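PDB 4QNY: mitogen activated protein kinase, putative, which probably phosphorylates serine and threonine residues of its substrate proteins using ATP, as mitogen-activated protein kinases do, and here holds an ATP analogue and magnesium. Local coordinates for residues A[110-113]-A[114-117]; A[125-128]-A[129-133]; A[136-139]-A[140-143]; A[186-189]-A[190-193]; A[214-217]-A[218-222]. All blocks are in the same frame, centred on the assembly; numbering follows the deposited sequence.

Contact 1. Residues A[110-113]-A[114-117]; sequences TDLK and QVLR. With ANP (phosphoaminophosphonic acid-adenylate ester), chain D.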
# COMPACT_ATOMS: atom_id res chain seq x y z
N THR A 110 11.23 8.89 -4.62
CA THR A 110 10.16 8.52 -5.55
C THR A 110 9.44 7.27 -5.07
O THR A 110 9.62 6.85 -3.92
CB THR A 110 10.72 8.28 -6.97
OG1 THR A 110 9.65 7.92 -7.85
CG2 THR A 110 11.76 7.17 -6.96
N ASP A 111 8.61 6.67 -5.92
CA ASP A 111 8.01 5.38 -5.58
C ASP A 111 8.12 4.40 -6.75
O ASP A 111 8.58 4.76 -7.84
CB ASP A 111 6.55 5.56 -5.14
CG ASP A 111 5.66 6.13 -6.22
OD1 ASP A 111 5.61 5.56 -7.33
OD2 ASP A 111 5.01 7.17 -5.98
N LEU A 112 7.69 3.16 -6.52
CA LEU A 112 7.92 2.08 -7.47
C LEU A 112 7.10 2.16 -8.77
O LEU A 112 7.55 1.69 -9.80
CB LEU A 112 7.65 0.73 -6.80
CG LEU A 112 8.79 0.14 -5.96
CD1 LEU A 112 8.47 -1.28 -5.53
CD2 LEU A 112 10.10 0.19 -6.74
N LYS A 113 5.90 2.74 -8.71
CA LYS A 113 5.04 2.88 -9.89
C LYS A 113 5.71 3.68 -11.02
O LYS A 113 5.76 3.19 -12.18
CB LYS A 113 3.73 3.55 -9.52
CG LYS A 113 2.86 3.85 -10.72
CD LYS A 113 1.51 4.40 -10.32
CE LYS A 113 0.64 4.61 -11.56
NZ LYS A 113 -0.77 4.92 -11.21
N GLN A 114 6.03 4.95 -10.70
CA GLN A 114 7.20 5.74 -11.24
C GLN A 114 8.45 5.09 -11.75
O GLN A 114 8.88 5.39 -12.85
CB GLN A 114 7.70 6.73 -10.20
CG GLN A 114 7.40 8.34 -10.28
CD GLN A 114 6.41 8.76 -9.18
OE1 GLN A 114 6.35 7.95 -8.29
NE2 GLN A 114 5.93 10.04 -9.11
N VAL A 115 9.10 4.34 -10.87
CA VAL A 115 10.37 3.69 -11.18
C VAL A 115 10.18 2.68 -12.31
O VAL A 115 11.00 2.57 -13.22
CB VAL A 115 10.98 2.96 -9.94
CG1 VAL A 115 12.05 1.95 -10.36
CG2 VAL A 115 11.57 3.97 -8.96
N LEU A 116 9.08 1.95 -12.22
CA LEU A 116 8.72 0.95 -13.22
C LEU A 116 8.30 1.60 -14.54
O LEU A 116 8.61 1.09 -15.62
CB LEU A 116 7.59 0.06 -12.69
CG LEU A 116 7.97 -0.92 -11.58
CD1 LEU A 116 6.73 -1.45 -10.88
CD2 LEU A 116 8.80 -2.06 -12.15
N ARG A 117 7.59 2.72 -14.44
CA ARG A 117 7.11 3.44 -15.61
C ARG A 117 8.26 4.02 -16.43
O ARG A 117 8.19 4.09 -17.66
CB ARG A 117 6.13 4.55 -15.20
CG ARG A 117 5.79 5.54 -16.31
CD ARG A 117 4.50 6.30 -16.01
NE ARG A 117 4.52 6.92 -14.68
CZ ARG A 117 4.70 8.22 -14.47
NH1 ARG A 117 4.70 8.69 -13.23
NH2 ARG A 117 4.87 9.04 -15.50
PG ANP D . -4.94 8.30 0.83
O1G ANP D . -4.82 9.78 0.74
O2G ANP D . -4.44 7.82 2.25
O3G ANP D . -6.46 7.89 0.67
PB ANP D . -3.15 8.58 -1.35
O1B ANP D . -4.02 9.69 -1.84
O2B ANP D . -2.61 7.79 -2.57
N3B ANP D . -4.03 7.53 -0.37
PA ANP D . -0.49 8.60 -0.58
O1A ANP D . -0.44 7.27 -1.23
O2A ANP D . 0.01 8.57 0.87
O3A ANP D . -1.97 9.19 -0.52
O5' ANP D . 0.37 9.60 -1.45
C5' ANP D . 0.20 9.71 -2.88
C4' ANP D . 1.56 9.78 -3.53
O4' ANP D . 2.35 10.81 -2.90
C3' ANP D . 2.40 8.52 -3.43
O3' ANP D . 2.06 7.59 -4.44
C2' ANP D . 3.82 9.07 -3.61
O2' ANP D . 4.16 9.21 -4.99
C1' ANP D . 3.72 10.45 -2.94
N9 ANP D . 4.24 10.47 -1.58
C8 ANP D . 3.56 10.19 -0.43
N7 ANP D . 4.28 10.29 0.67
C5 ANP D . 5.53 10.67 0.19
C6 ANP D . 6.75 10.94 0.85
N6 ANP D . 6.91 10.87 2.18
N1 ANP D . 7.81 11.29 0.09
C2 ANP D . 7.65 11.36 -1.24
N3 ANP D . 6.56 11.13 -1.96
C4 ANP D . 5.53 10.78 -1.18

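Contact 2. Residues A[125-128]-A[129-133]; sequences AHIQ and FFIYQ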
# COMPACT_ATOMS: atom_id res chain seq x y z
N ALA A 125 19.66 -8.12 -7.83
CA ALA A 125 20.14 -7.61 -6.55
C ALA A 125 19.29 -6.43 -6.09
O ALA A 125 19.02 -6.27 -4.90
CB ALA A 125 21.60 -7.21 -6.65
N HIS A 126 18.88 -5.59 -7.04
CA HIS A 126 17.99 -4.47 -6.75
C HIS A 126 16.64 -4.97 -6.26
O HIS A 126 16.10 -4.47 -5.27
CB HIS A 126 17.79 -3.60 -7.99
CG HIS A 126 18.98 -2.74 -8.33
ND1 HIS A 126 19.37 -2.50 -9.63
CD2 HIS A 126 19.84 -2.06 -7.54
CE1 HIS A 126 20.43 -1.72 -9.62
NE2 HIS A 126 20.74 -1.43 -8.37
N ILE A 127 16.10 -5.97 -6.95
CA ILE A 127 14.79 -6.53 -6.63
C ILE A 127 14.80 -7.23 -5.28
O ILE A 127 13.87 -7.09 -4.49
CB ILE A 127 14.33 -7.51 -7.72
CG1 ILE A 127 14.30 -6.82 -9.09
CG2 ILE A 127 12.96 -8.08 -7.39
CD1 ILE A 127 14.06 -7.76 -10.24
N GLN A 128 15.87 -7.98 -5.01
CA GLN A 128 16.02 -8.68 -3.74
C GLN A 128 15.93 -7.73 -2.56
O GLN A 128 15.25 -8.02 -1.57
CB GLN A 128 17.36 -9.43 -3.71
CG GLN A 128 17.38 -10.71 -4.53
CD GLN A 128 18.79 -11.23 -4.74
OE1 GLN A 128 19.77 -10.51 -4.57
NE2 GLN A 128 18.89 -12.50 -5.12
N PHE A 129 16.62 -6.60 -2.65
CA PHE A 129 16.65 -5.62 -1.58
C PHE A 129 15.29 -4.93 -1.44
O PHE A 129 14.85 -4.64 -0.33
CB PHE A 129 17.76 -4.59 -1.82
CG PHE A 129 18.03 -3.71 -0.64
CD1 PHE A 129 18.08 -4.23 0.64
CD2 PHE A 129 18.26 -2.35 -0.81
CE1 PHE A 129 18.33 -3.43 1.74
CE2 PHE A 129 18.52 -1.54 0.28
CZ PHE A 129 18.56 -2.07 1.55
N PHE A 130 14.65 -4.66 -2.57
CA PHE A 130 13.31 -4.08 -2.57
C PHE A 130 12.30 -5.01 -1.90
O PHE A 130 11.56 -4.60 -1.01
CB PHE A 130 12.85 -3.77 -4.00
CG PHE A 130 13.42 -2.50 -4.56
CD1 PHE A 130 13.84 -1.48 -3.73
CD2 PHE A 130 13.52 -2.33 -5.94
CE1 PHE A 130 14.36 -0.31 -4.25
CE2 PHE A 130 14.04 -1.16 -6.46
CZ PHE A 130 14.46 -0.15 -5.62
N ILE A 131 12.29 -6.26 -2.34
CA ILE A 131 11.31 -7.24 -1.86
C ILE A 131 11.48 -7.55 -0.37
O ILE A 131 10.50 -7.61 0.36
CB ILE A 131 11.41 -8.55 -2.67
CG1 ILE A 131 10.95 -8.31 -4.11
CG2 ILE A 131 10.56 -9.64 -2.03
CD1 ILE A 131 9.53 -7.78 -4.22
N TYR A 132 12.72 -7.73 0.07
CA TYR A 132 12.97 -8.06 1.47
C TYR A 132 12.56 -6.91 2.39
O TYR A 132 11.98 -7.15 3.45
CB TYR A 132 14.44 -8.40 1.70
CG TYR A 132 14.73 -8.82 3.13
CD1 TYR A 132 14.46 -10.11 3.55
CD2 TYR A 132 15.24 -7.92 4.05
CE1 TYR A 132 14.71 -10.50 4.86
CE2 TYR A 132 15.50 -8.30 5.36
CZ TYR A 132 15.23 -9.59 5.75
OH TYR A 132 15.48 -9.98 7.05
N GLN A 133 12.86 -5.68 1.99
CA GLN A 133 12.49 -4.51 2.77
C GLN A 133 10.97 -4.39 2.88
O GLN A 133 10.44 -4.02 3.93
CB GLN A 133 13.07 -3.24 2.15
CG GLN A 133 14.54 -3.02 2.44
CD GLN A 133 15.10 -1.80 1.73
OE1 GLN A 133 15.37 -0.78 2.36
NE2 GLN A 133 15.26 -1.91 0.42

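Contact 3. Residues A[136-139]-A[140-143]; sequences RALH and IIHS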
# COMPACT_ATOMS: atom_id res chain seq x y z
N ARG A 136 9.79 -7.30 5.21
CA ARG A 136 10.18 -6.98 6.58
C ARG A 136 9.24 -5.93 7.18
O ARG A 136 8.90 -5.98 8.36
CB ARG A 136 11.63 -6.49 6.62
CG ARG A 136 12.12 -6.12 8.00
CD ARG A 136 13.41 -5.33 7.92
NE ARG A 136 13.67 -4.60 9.16
CZ ARG A 136 13.07 -3.47 9.51
NH1 ARG A 136 12.16 -2.93 8.70
NH2 ARG A 136 13.37 -2.88 10.65
N ALA A 137 8.83 -4.98 6.35
CA ALA A 137 7.89 -3.94 6.78
C ALA A 137 6.52 -4.54 7.04
O ALA A 137 5.86 -4.19 8.02
CB ALA A 137 7.80 -2.84 5.73
N LEU A 138 6.09 -5.44 6.17
CA LEU A 138 4.79 -6.10 6.31
C LEU A 138 4.74 -6.97 7.56
O LEU A 138 3.70 -7.09 8.20
CB LEU A 138 4.47 -6.94 5.08
CG LEU A 138 4.02 -6.18 3.84
CD1 LEU A 138 3.75 -7.15 2.70
CD2 LEU A 138 2.79 -5.35 4.14
N HIS A 139 5.87 -7.59 7.90
CA HIS A 139 5.96 -8.42 9.09
C HIS A 139 5.69 -7.60 10.34
O HIS A 139 5.03 -8.06 11.28
CB HIS A 139 7.33 -9.10 9.18
CG HIS A 139 7.49 -9.98 10.38
ND1 HIS A 139 8.37 -9.70 11.40
CD2 HIS A 139 6.87 -11.14 10.73
CE1 HIS A 139 8.29 -10.64 12.32
NE2 HIS A 139 7.39 -11.53 11.94
N ILE A 140 6.21 -6.38 10.35
CA ILE A 140 6.03 -5.46 11.47
C ILE A 140 4.57 -5.00 11.57
O ILE A 140 3.98 -5.00 12.65
CB ILE A 140 6.95 -4.24 11.33
CG1 ILE A 140 8.40 -4.67 11.56
CG2 ILE A 140 6.55 -3.15 12.31
CD1 ILE A 140 9.42 -3.81 10.85
N ILE A 141 4.01 -4.61 10.43
CA ILE A 141 2.62 -4.18 10.37
C ILE A 141 1.66 -5.30 10.78
O ILE A 141 0.73 -5.08 11.55
CB ILE A 141 2.25 -3.69 8.95
CG1 ILE A 141 3.13 -2.49 8.56
CG2 ILE A 141 0.78 -3.32 8.87
CD1 ILE A 141 3.07 -2.15 7.09
N HIS A 142 1.91 -6.50 10.27
CA HIS A 142 1.07 -7.66 10.57
C HIS A 142 1.19 -8.09 12.03
O HIS A 142 0.22 -8.57 12.63
CB HIS A 142 1.42 -8.83 9.66
CG HIS A 142 1.08 -8.59 8.22
ND1 HIS A 142 1.49 -9.43 7.21
CD2 HIS A 142 0.37 -7.61 7.62
CE1 HIS A 142 1.04 -8.98 6.05
NE2 HIS A 142 0.36 -7.87 6.27
N SER A 143 2.38 -7.93 12.61
CA SER A 143 2.61 -8.29 14.00
C SER A 143 1.85 -7.35 14.93
O SER A 143 1.51 -7.71 16.06
CB SER A 143 4.10 -8.27 14.33
OG SER A 143 4.63 -6.96 14.21

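Contact 4. Residues A[186-189]-A[190-193]; sequences VTMR and WYRA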
# COMPACT_ATOMS: atom_id res chain seq x y z
N VAL A 186 -13.56 1.80 -8.01
CA VAL A 186 -12.15 2.02 -7.73
C VAL A 186 -11.37 2.33 -9.01
O VAL A 186 -11.78 1.94 -10.10
CB VAL A 186 -11.52 0.81 -7.03
CG1 VAL A 186 -12.06 0.67 -5.62
CG2 VAL A 186 -11.77 -0.46 -7.84
N THR A 187 -10.25 3.02 -8.85
CA THR A 187 -9.42 3.40 -9.98
C THR A 187 -8.30 2.38 -10.21
O THR A 187 -7.74 2.29 -11.30
CB THR A 187 -8.80 4.80 -9.79
OG1 THR A 187 -8.02 4.81 -8.59
CG2 THR A 187 -9.90 5.84 -9.68
N MET A 188 -7.98 1.62 -9.17
CA MET A 188 -6.90 0.63 -9.24
C MET A 188 -7.27 -0.64 -8.49
O MET A 188 -7.17 -0.69 -7.26
CB MET A 188 -5.60 1.22 -8.70
CG MET A 188 -4.41 0.28 -8.80
SD MET A 188 -4.03 -0.17 -10.51
CE MET A 188 -3.79 1.44 -11.25
N ARG A 189 -7.69 -1.67 -9.23
CA ARG A 189 -8.07 -2.94 -8.63
C ARG A 189 -7.10 -4.06 -9.02
O ARG A 189 -7.30 -5.22 -8.66
CB ARG A 189 -9.49 -3.33 -9.05
CG ARG A 189 -9.58 -3.86 -10.48
CD ARG A 189 -10.99 -4.29 -10.84
NE ARG A 189 -11.88 -3.16 -11.07
CZ ARG A 189 -13.00 -2.93 -10.39
NH1 ARG A 189 -13.38 -3.77 -9.44
NH2 ARG A 189 -13.74 -1.87 -10.67
N TRP A 190 -6.05 -3.69 -9.74
CA TRP A 190 -5.14 -4.66 -10.34
C TRP A 190 -4.30 -5.44 -9.32
O TRP A 190 -3.64 -6.42 -9.67
CB TRP A 190 -4.20 -3.96 -11.32
CG TRP A 190 -4.90 -3.32 -12.47
CD1 TRP A 190 -6.21 -3.49 -12.84
CD2 TRP A 190 -4.34 -2.40 -13.42
NE1 TRP A 190 -6.49 -2.73 -13.95
CE2 TRP A 190 -5.36 -2.05 -14.33
CE3 TRP A 190 -3.07 -1.83 -13.58
CZ2 TRP A 190 -5.16 -1.17 -15.38
CZ3 TRP A 190 -2.87 -0.95 -14.63
CH2 TRP A 190 -3.91 -0.63 -15.52
N TYR A 191 -4.34 -5.02 -8.06
CA TYR A 191 -3.49 -5.62 -7.04
C TYR A 191 -4.31 -6.28 -5.94
O TYR A 191 -3.79 -6.63 -4.88
CB TYR A 191 -2.55 -4.56 -6.46
CG TYR A 191 -1.69 -3.93 -7.53
CD1 TYR A 191 -0.48 -4.49 -7.89
CD2 TYR A 191 -2.10 -2.78 -8.19
CE1 TYR A 191 0.31 -3.92 -8.88
CE2 TYR A 191 -1.32 -2.20 -9.17
CZ TYR A 191 -0.12 -2.78 -9.51
OH TYR A 191 0.66 -2.21 -10.49
N ARG A 192 -5.60 -6.46 -6.20
CA ARG A 192 -6.49 -7.13 -5.26
C ARG A 192 -6.35 -8.65 -5.34
O ARG A 192 -6.41 -9.24 -6.41
CB ARG A 192 -7.94 -6.73 -5.52
CG ARG A 192 -8.24 -5.28 -5.19
CD ARG A 192 -9.66 -4.90 -5.56
NE ARG A 192 -10.13 -3.75 -4.80
CZ ARG A 192 -11.34 -3.21 -4.92
NH1 ARG A 192 -12.21 -3.72 -5.78
NH2 ARG A 192 -11.68 -2.17 -4.17
N ALA A 193 -6.15 -9.27 -4.18
CA ALA A 193 -6.04 -10.72 -4.08
C ALA A 193 -7.34 -11.39 -4.53
O ALA A 193 -8.41 -10.80 -4.43
CB ALA A 193 -5.71 -11.12 -2.64
O HOH W 1 -5.47 -2.68 -6.34
O HOH W 2 -12.22 -6.36 -7.62

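Contact 5. Residues A[214-217]-A[218-222]; sequences CILG and ELLGS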
# COMPACT_ATOMS: atom_id res chain seq x y z
N CYS A 214 2.53 -9.26 -7.07
CA CYS A 214 2.24 -8.43 -8.23
C CYS A 214 3.38 -7.45 -8.49
O CYS A 214 3.78 -7.23 -9.63
CB CYS A 214 0.93 -7.66 -8.03
SG CYS A 214 -0.53 -8.70 -7.83
N ILE A 215 3.89 -6.86 -7.41
CA ILE A 215 5.01 -5.94 -7.50
C ILE A 215 6.28 -6.66 -7.96
O ILE A 215 7.03 -6.14 -8.78
CB ILE A 215 5.26 -5.25 -6.14
CG1 ILE A 215 4.10 -4.32 -5.80
CG2 ILE A 215 6.56 -4.46 -6.17
CD1 ILE A 215 4.16 -3.74 -4.40
N LEU A 216 6.49 -7.86 -7.43
CA LEU A 216 7.63 -8.68 -7.84
C LEU A 216 7.54 -9.03 -9.33
O LEU A 216 8.55 -9.04 -10.03
CB LEU A 216 7.70 -9.96 -7.01
CG LEU A 216 8.76 -11.00 -7.41
CD1 LEU A 216 10.15 -10.38 -7.39
CD2 LEU A 216 8.70 -12.21 -6.50
N GLY A 217 6.33 -9.30 -9.80
CA GLY A 217 6.11 -9.63 -11.19
C GLY A 217 6.47 -8.49 -12.12
O GLY A 217 6.94 -8.71 -13.24
N GLU A 218 6.27 -7.26 -11.65
CA GLU A 218 6.59 -6.08 -12.45
C GLU A 218 8.07 -5.72 -12.36
O GLU A 218 8.67 -5.29 -13.35
CB GLU A 218 5.73 -4.89 -12.01
CG GLU A 218 4.25 -5.08 -12.25
CD GLU A 218 3.43 -3.87 -11.84
OE1 GLU A 218 3.84 -2.74 -12.16
OE2 GLU A 218 2.38 -4.06 -11.19
N LEU A 219 8.65 -5.90 -11.18
CA LEU A 219 10.07 -5.63 -10.97
C LEU A 219 10.94 -6.56 -11.82
O LEU A 219 12.02 -6.17 -12.28
CB LEU A 219 10.44 -5.78 -9.49
CG LEU A 219 9.94 -4.69 -8.54
CD1 LEU A 219 10.15 -5.10 -7.10
CD2 LEU A 219 10.63 -3.37 -8.83
N LEU A 220 10.46 -7.78 -12.04
CA LEU A 220 11.19 -8.77 -12.82
C LEU A 220 11.13 -8.46 -14.32
O LEU A 220 11.71 -9.19 -15.13
CB LEU A 220 10.64 -10.17 -12.56
CG LEU A 220 11.08 -10.82 -11.25
CD1 LEU A 220 10.29 -12.10 -10.99
CD2 LEU A 220 12.57 -11.11 -11.27
N GLY A 221 10.44 -7.39 -14.68
CA GLY A 221 10.38 -6.95 -16.06
C GLY A 221 9.04 -7.17 -16.72
O GLY A 221 8.92 -7.97 -17.66
N SER A 222 8.02 -6.46 -16.25
CA SER A 222 6.67 -6.60 -16.80
C SER A 222 5.74 -5.47 -16.37
O SER A 222 5.93 -4.84 -15.33
CB SER A 222 6.06 -7.94 -16.38
OG SER A 222 4.73 -8.06 -16.84
O HOH W 3 1.33 -6.64 -11.14

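Contact 1. Residues A[110-113]-A[114-117]
The ribose end of the ATP-analogue pocket meets the start of helix 112-117 here, the short helix that follows the interlobe hinge in protein kinases, and the first link across it is Val115 N to Asp111 O at 3.1 Å. Leu116 N to Leu112 O, at 2.9 Å, carries the helix on by one residue, and Arg117 N to Lys113 O follows. Asp111 is the N-cap: its OD1 takes a weak capping bond from Lys113 N at 3.2 Å. Asp111 CG sits between the backbone N and the carbonyl carbon (chi1 62°), which folds the carboxylate back over the first turn. The other oxygen, Asp111 OD2, accepts from O2' of the nucleotide at a modelled 2.4 Å, a very short distance whose exact value is doubtful. On the strand side Thr110 OG1 comes to 3.3 Å from Gln114 CB, the two side chains running past each other head to tail. Thr110 CG2 meets Val115 CG2 at 3.8 Å, the valine lying across the threonine. Thr110 and Val115 both reach Val158 of strand 156-158, while Leu112 and Leu116 face helix 206-219. One carboxylate thus appears to serve both the helix start, through a weak bond, and the ribose, at a doubtful distance; the positive end of the helix dipole would be expected to stabilise its negative charge.

Contact 2. Residues A[125-128]-A[129-133]
Ile127 and Ile131 lie one turn apart on helix 124-143, the long helix of the kinase C-terminal lobe. Their side chains run alongside each other in one direction, with Ile127 CG2 3.9 Å from Ile131 CG1. In Ile127 that CG2 branch is the one opposite the backbone N, and it is what reaches forward to the next turn. Both isoleucines face Leu216 and Leu219 of helix 206-219. The backbone bond beneath them, Ile131 N to Ile127 O, measures 2.8 Å. Phe130 turns its CG away from its own carbonyl carbon (chi1 -79°), which brings CG back to 3.4 Å from His126 O, at an oblique angle to the ring. His126 directs ND1 to Thr123 N, just before the helix. Phe129 swings the other way, CG opposite the backbone N, and Gln133 NE2 sits 3.1 Å above the centre of its ring. The same NE2 also bonds Cys162 O, while OE1 takes Leu164 N, which fixes the rotation of the amide. Phe129 O is gripped twice, by Gln133 N at 3.2 Å and by Gln133 NE2 at 2.9 Å, from opposite faces of its carbonyl plane.

Contact 3. Residues A[136-139]-A[140-143]
From the last turns of helix 124-143, which runs up to the catalytic loop in the kinase fold, Leu138 and His142 leave in the same direction. The main touch is between ring and backbone: Leu138 O lies 3.0 Å above the plane of the His142 imidazole, toward its rim, while also accepting from His142 N at 2.8 Å. Having CG opposite its carbonyl carbon (chi1 -67°) lays the ring back over that oxygen. NE2, at the far end, bonds Asp208 OD2 at the start of helix 206-219; this is the aspartate of the DxW motif familiar in protein kinases. Leu138 CD2 lies 4.1 Å from His142 NE2, and the leucine side chain packs on Ile166 and Ile212. On another side of the helix Ile140 CD1 lies over one face of the Arg136 guanidinium, 3.6 Å from Arg136 NH1. The arginine reaches it with an extended chain, and a salt bridge from NH1 to Asp80 OD2 holds its tip. Ile141, bonded through its N to Ala137 O at 3.1 Å, carries its side chain inward to Phe169 of the DFG motif. The helix finishes at Ser143, whose N bonds His139 O at 3.0 Å. The hydroxyl of Ser143, tucked between backbone N and carbonyl carbon (chi1 64°), donates through OG to Ile140 O at 2.6 Å.

Contact 4. Residues A[186-189]-A[190-193]
Arg189 and Arg192 span a type I beta turn in the activation segment, just after the TxY motif to which Thr183 and Asp184 belong, in the loop that in kinases leads into the APE motif. The backbone bond closing the turn runs from Arg192 N to Arg189 O at 3.2 Å, the donor standing well above the carbonyl plane. Water 1 fills in beside it, giving to Met188 O and taking from Tyr191 N at 3.1 Å.

Sulfur and rings form the next group. Met188 SD lies 3.3 Å above the Trp190 ring plane, toward the rim and nearest CE3. The same sulfur, Met188 SD, comes 3.6 Å from Tyr191 CE2. The first Met-aromatic contact is oblique, above the rim of the indole; the second is at the edge of the phenol ring. Bends at chi2 and chi3 (60° and 57°) curl the methionine into that place.

The charged groups come last. The guanidinium planes of Arg189 and Arg192 stand nearly perpendicular, with their NH1 atoms 3.8 Å apart and water 2 accepting from both, weakly from Arg189. Val186 CG2 covers one face of each. Arg189 NH2 bonds Asp184 O, and Arg192 NH1 bonds Thr183 O. Arg189 and Arg192 probably receive the phosphotyrosine of the TxY motif, as in related MAP kinases; Arg149, the HRD arginine, lies beside Arg192.

The turn touches two helices: Arg189 and Trp190 meet Gln234 of helix 231-242, Tyr191 packs on Cys214 of helix 206-219, and Ala193 leads into helix 194-197.

Contact 5. Residues A[214-217]-A[218-222]
Cys214 O is gripped by two donors, Glu218 N at 3.2 Å and water 3 at 2.9 Å, near the C-terminal end of helix 206-219, the buried central helix of the kinase C-terminal lobe. Water 3 gives its other hydrogen to Glu218 OE2 at 2.8 Å, tying the buried carboxylate back to its own helix. Glu218 gets there with CG opposite the carbonyl carbon (chi1 -65°) and an extended chain that passes alongside Cys214 O. OE2 also meets the hydroxyl of Tyr191, so this oxygen has both a water and a phenol to satisfy it. The apolar sides differ. Ile215 and Leu219 lie alongside each other, Ile215 CG2 to Leu219 CD1 at 3.8 Å, toward helix 112-117. Leu216 and Leu220 slant across each other, Leu216 CD1 to Leu220 CG at 4.0 Å, and both touch helix 124-143 and helix 282-291. Leu216 differs from its neighbours in turning CG opposite its backbone N (chi1 174°), and this carries CD1 forward to Leu220. Gly217 O is taken by Tyr277 OH. The helix is left at Gly221, with phi positive, and there Glu218 O accepts from Gly221 N at 3.1 Å and from Ser222 N at 3.2 Å, both on the same face of its plane.

In the fold
Contact 5 is the most buried of the five, and contacts 1 and 2 both lean on it: Leu112 and Leu116 from one helix, Ile127 and Ile131 from another, meet the apolar sides of helix 206-219. Contacts 2 and 3 share helix 124-143, their centres 16 Å apart; the first faces the leucines of helix 206-219, the second the DFG and DxW residues. Contact 4 lies at the surface and lacks regular structure, and its chemistry is of arginines, two waters and sulfur-ring contacts; Tyr191 joins it to contact 5 through Glu218. What sets contact 1 apart is its bond to the ribose of the nucleotide, made through the N-cap Asp111.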